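Local coordinates for endosialidase (Enterobacteria phage phi92, PDB 4HIZ), which hydrolyses internal alpha-2,8 and alpha-2,9 linkages of polysialic acid, cutting the sialic acid polymer within the chain, at residues L361-T366 and G372-M377; T397-A402 and L408-T413. All coordinates share one frame; numbering follows the deposited sequence.

Contact 1: residues L361-T366 and G372-M377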
# COMPACT_ATOMS: atom_id res chain seq x y z
N LEU A 361 21.35 18.28 30.40
CA LEU A 361 21.33 16.81 30.43
C LEU A 361 20.15 16.36 31.28
O LEU A 361 19.87 16.95 32.33
CB LEU A 361 22.67 16.31 31.03
CG LEU A 361 22.83 14.78 31.25
CD1 LEU A 361 24.32 14.37 31.15
CD2 LEU A 361 22.29 14.30 32.61
N THR A 362 19.43 15.33 30.83
CA THR A 362 18.47 14.66 31.73
C THR A 362 18.82 13.20 31.81
O THR A 362 19.37 12.64 30.86
CB THR A 362 17.03 14.70 31.15
OG1 THR A 362 17.01 14.06 29.87
CG2 THR A 362 16.53 16.12 31.02
N THR A 363 18.48 12.55 32.94
CA THR A 363 18.74 11.12 33.05
C THR A 363 17.44 10.36 33.09
O THR A 363 16.38 10.92 33.40
CB THR A 363 19.48 10.76 34.37
OG1 THR A 363 18.69 11.18 35.48
CG2 THR A 363 20.85 11.46 34.45
N ARG A 364 17.54 9.09 32.75
CA ARG A 364 16.50 8.11 33.03
C ARG A 364 16.75 7.49 34.42
O ARG A 364 17.87 7.04 34.71
CB ARG A 364 16.62 6.96 32.03
CG ARG A 364 15.72 5.74 32.35
CD ARG A 364 15.80 4.78 31.18
NE ARG A 364 15.26 3.48 31.53
CZ ARG A 364 15.08 2.49 30.67
NH1 ARG A 364 15.38 2.64 29.39
NH2 ARG A 364 14.57 1.34 31.10
N GLY A 365 15.71 7.43 35.25
CA GLY A 365 15.79 6.72 36.54
C GLY A 365 15.56 5.23 36.30
O GLY A 365 14.72 4.86 35.45
N THR A 366 16.26 4.36 37.03
CA THR A 366 16.12 2.94 36.73
C THR A 366 15.41 2.17 37.83
O THR A 366 15.22 0.95 37.72
CB THR A 366 17.47 2.27 36.39
OG1 THR A 366 18.36 2.42 37.51
CG2 THR A 366 18.11 2.93 35.12
N GLY A 372 15.02 9.33 41.15
CA GLY A 372 14.98 9.01 39.73
C GLY A 372 15.59 10.08 38.86
O GLY A 372 16.61 10.68 39.22
N SER A 373 14.95 10.37 37.72
CA SER A 373 15.51 11.33 36.76
C SER A 373 15.95 12.65 37.38
O SER A 373 15.29 13.20 38.30
CB SER A 373 14.45 11.67 35.72
OG SER A 373 14.16 10.53 34.95
N THR A 374 17.02 13.19 36.80
CA THR A 374 17.63 14.45 37.22
C THR A 374 17.80 15.31 35.99
O THR A 374 18.09 14.79 34.90
CB THR A 374 19.04 14.16 37.79
OG1 THR A 374 18.91 13.28 38.90
CG2 THR A 374 19.76 15.42 38.27
N LEU A 375 17.61 16.61 36.15
CA LEU A 375 17.96 17.61 35.15
C LEU A 375 19.26 18.28 35.59
O LEU A 375 19.43 18.62 36.76
CB LEU A 375 16.85 18.67 35.03
CG LEU A 375 17.12 19.92 34.17
CD1 LEU A 375 17.34 19.56 32.68
CD2 LEU A 375 15.95 20.92 34.31
N ALA A 376 20.19 18.45 34.66
CA ALA A 376 21.48 19.06 35.04
C ALA A 376 21.91 20.03 33.94
O ALA A 376 21.46 19.92 32.79
CB ALA A 376 22.51 17.97 35.24
N MET A 377 22.76 21.01 34.29
CA MET A 377 23.33 21.88 33.28
C MET A 377 24.79 22.14 33.59
O MET A 377 25.18 22.14 34.76
CB MET A 377 22.54 23.20 33.22
CG MET A 377 22.60 23.98 34.51
SD MET A 377 23.90 25.25 34.47
CE MET A 377 22.80 26.53 33.93
O HOH W 1 19.58 10.59 38.00
O HOH W 2 13.09 8.07 34.04

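Contact 2: residues T397-A402 and L408-T413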
# COMPACT_ATOMS: atom_id res chain seq x y z
N THR A 397 11.92 5.79 31.85
CA THR A 397 11.84 6.56 30.60
C THR A 397 13.05 7.47 30.46
O THR A 397 13.49 8.10 31.43
CB THR A 397 10.50 7.38 30.51
OG1 THR A 397 10.44 8.07 29.26
CG2 THR A 397 10.37 8.43 31.62
N ASN A 398 13.59 7.55 29.24
CA ASN A 398 14.47 8.68 28.95
C ASN A 398 13.61 9.94 28.87
O ASN A 398 12.38 9.86 28.69
CB ASN A 398 15.33 8.47 27.69
CG ASN A 398 14.51 8.43 26.43
OD1 ASN A 398 13.46 7.84 26.43
ND2 ASN A 398 14.99 9.01 25.36
N LEU A 399 14.24 11.11 28.97
CA LEU A 399 13.53 12.38 29.02
C LEU A 399 14.09 13.34 27.97
O LEU A 399 14.83 14.28 28.29
CB LEU A 399 13.63 13.04 30.41
CG LEU A 399 12.92 12.29 31.56
CD1 LEU A 399 13.08 13.09 32.88
CD2 LEU A 399 11.44 12.10 31.27
N PRO A 400 13.78 13.10 26.71
CA PRO A 400 14.30 13.98 25.65
C PRO A 400 13.62 15.34 25.70
O PRO A 400 12.50 15.52 26.25
CB PRO A 400 13.99 13.22 24.35
CG PRO A 400 12.68 12.51 24.70
CD PRO A 400 12.93 12.02 26.16
N PHE A 401 14.29 16.33 25.13
CA PHE A 401 13.82 17.69 25.33
C PHE A 401 14.40 18.61 24.28
O PHE A 401 15.39 18.26 23.60
CB PHE A 401 14.23 18.20 26.73
CG PHE A 401 15.72 18.31 26.92
CD1 PHE A 401 16.45 17.20 27.36
CD2 PHE A 401 16.39 19.52 26.66
CE1 PHE A 401 17.85 17.29 27.54
CE2 PHE A 401 17.80 19.60 26.85
CZ PHE A 401 18.50 18.49 27.27
N ALA A 402 13.79 19.78 24.15
CA ALA A 402 14.43 20.88 23.42
C ALA A 402 14.27 22.18 24.21
O ALA A 402 13.36 22.29 25.03
CB ALA A 402 13.73 21.05 22.03
N LEU A 408 12.88 24.62 28.78
CA LEU A 408 13.06 23.28 28.24
C LEU A 408 11.69 22.63 28.20
O LEU A 408 10.97 22.63 29.22
CB LEU A 408 13.95 22.44 29.17
CG LEU A 408 15.39 22.96 29.36
CD1 LEU A 408 16.20 21.91 30.11
CD2 LEU A 408 16.04 23.25 28.02
N TYR A 409 11.34 22.08 27.05
CA TYR A 409 10.14 21.23 26.91
C TYR A 409 10.63 19.79 27.00
O TYR A 409 11.37 19.33 26.11
CB TYR A 409 9.47 21.46 25.55
CG TYR A 409 8.70 22.73 25.42
CD1 TYR A 409 9.34 23.94 25.21
CD2 TYR A 409 7.31 22.72 25.42
CE1 TYR A 409 8.61 25.10 25.05
CE2 TYR A 409 6.60 23.87 25.26
CZ TYR A 409 7.25 25.06 25.07
OH TYR A 409 6.53 26.22 24.90
N ILE A 410 10.24 19.11 28.08
CA ILE A 410 10.77 17.79 28.43
C ILE A 410 9.64 16.75 28.40
O ILE A 410 8.59 17.01 28.99
CB ILE A 410 11.40 17.80 29.85
CG1 ILE A 410 12.50 18.87 29.89
CG2 ILE A 410 11.97 16.42 30.18
CD1 ILE A 410 13.09 19.10 31.29
N PHE A 411 9.88 15.62 27.75
CA PHE A 411 8.84 14.61 27.50
C PHE A 411 9.28 13.27 28.08
O PHE A 411 10.46 12.92 28.06
CB PHE A 411 8.63 14.42 25.99
CG PHE A 411 8.05 15.63 25.29
CD1 PHE A 411 8.87 16.72 24.97
CD2 PHE A 411 6.71 15.70 25.02
CE1 PHE A 411 8.35 17.84 24.34
CE2 PHE A 411 6.16 16.82 24.36
CZ PHE A 411 6.97 17.89 24.01
N GLY A 412 8.31 12.47 28.50
CA GLY A 412 8.57 11.10 28.89
C GLY A 412 7.27 10.32 28.78
O GLY A 412 6.19 10.92 28.66
N THR A 413 7.40 9.01 28.77
CA THR A 413 6.21 8.14 28.63
C THR A 413 6.38 6.97 29.57
O THR A 413 7.44 6.34 29.57
CB THR A 413 6.12 7.61 27.19
OG1 THR A 413 6.06 8.72 26.28
CG2 THR A 413 4.89 6.71 26.98

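Contact 1: residues L361-T366 and G372-M377
Thr363 and Thr374 meet where strand 361-365 runs antiparallel to strand 374-377, and a side chain replaces part of the backbone ladder there. Thr363 N donates to Thr374 O in the ordinary way, but the return bond is different: Thr374 N gives its proton to Thr363 OG1, at 2.9 Å. The hydroxyl can take that role because it stands between the backbone N and the carbonyl carbon (chi1 59°), turned to the partner strand.

The Thr363 carbonyl, which Thr374 N does not use, has a partner of its own: Thr363 O accepts from Ser373 OG at 2.7 Å, the hydroxyl approaching 26° off the carbonyl plane. Ser373 OG lies anti to its own carbonyl carbon (chi1 -66°), and a water bonds to both it and Gly365 N, bridging the two segments where Gly365 CA and Gly372 CA come to 4.0 Å. A second water lies within bonding distance of Thr363 OG1, Thr374 OG1 and Gly372 O; Arg389 bonds to Gly372 O.

Farther along, Leu361 and Ala376 form a regular hydrogen-bonded pair, with Leu361 N to Ala376 O at 2.9 Å and Ala376 N to Leu361 O at 2.8 Å. On the other face Thr362 and Leu375 make a non-hydrogen-bonded pair whose side chains cross at an angle, CG2 of the threonine touching CD1 of the leucine at 3.9 Å. The polar branch, Thr362 OG1, hydrogen-bonds to Leu399 O, outside the hairpin.

This is a two-strand hairpin of a four-stranded antiparallel sheet in the catalytic beta-propeller domain. Its chemistry changes along its length: backbone pairing at the Leu361 end gives way to hydroxyls and water near the glycines, so the buried polar groups of Thr363 and Ser373 stay paired where the regular ladder stops.

Contact 2: residues T397-A402 and L408-T413
Phe401 packs against Ile410 and Leu408 on one face of the hairpin, and of the twelve residues it has the most area buried by the opposing segment. Its CB sits 3.7 Å from Ile410 CG1, while ring atom CD2 comes to 4.0 Å from Leu408 CD2. With chi1 at 64°, the ring carbon CG lies between the backbone N and the carbonyl carbon, which sets the ring alongside the Leu408 side chain, both pointing the same way. Leu399 O lies in the ring plane, at its edge. The other Ile410 branch, CG2, meets Leu399 CB at 3.8 Å, so each branch has its own apolar partner.

Ala402, next in buried area, contributes mostly through its backbone. It pairs with Tyr409 by two bonds, Ala402 N to Tyr409 O at 3.1 Å and Tyr409 N to Ala402 O at 2.9 Å. Its methyl goes to the opposite face from Phe401, where Val477, Val479 and Leu484 of the neighbouring sheet pack on it.

Phe411 N bonds to Pro400 O, nearly in line with the carbonyl, and the Phe411 ring stacks with Tyr486. Beyond it, Thr413 N donates to Thr397 OG1 at 3.2 Å, a fairly straight bond (168°), and that hydroxyl donates in turn to Asn398 O.

Strands 401-404 and 407-413 make a hairpin at the margin of its sheet within the propeller domain. Pro400 has no N-H for the ladder, and a threonine hydroxyl receives the last backbone N-H; backbone bonds join the strands edge to edge, with Phe401, Ile410 and Leu408 on one face and Ala402 facing the neighbouring sheet.

Contacts 1 and 2 are antiparallel hairpins of one propeller domain, in different sheets, following one another along the chain with centres about 10 Å apart. They meet face to face: besides the Thr362 to Leu399 bond, Ser373 CB packs on Leu399 CD1 at 3.5 Å and Leu375 CD1 on Leu408 CD1 at 3.7 Å. Contact 2 is buried throughout, while contact 1 has Arg364 and Met377 partly exposed. Contact 1, with less area buried between its segments, relies on hydroxyls and bound waters at its glycine end, and its Arg364 salt-bridges to Glu349. Contact 2, between contact 1 and the sheet of Val477 and Tyr486, uses backbone bonds and apolar packing, with one threonine hydroxyl at its end.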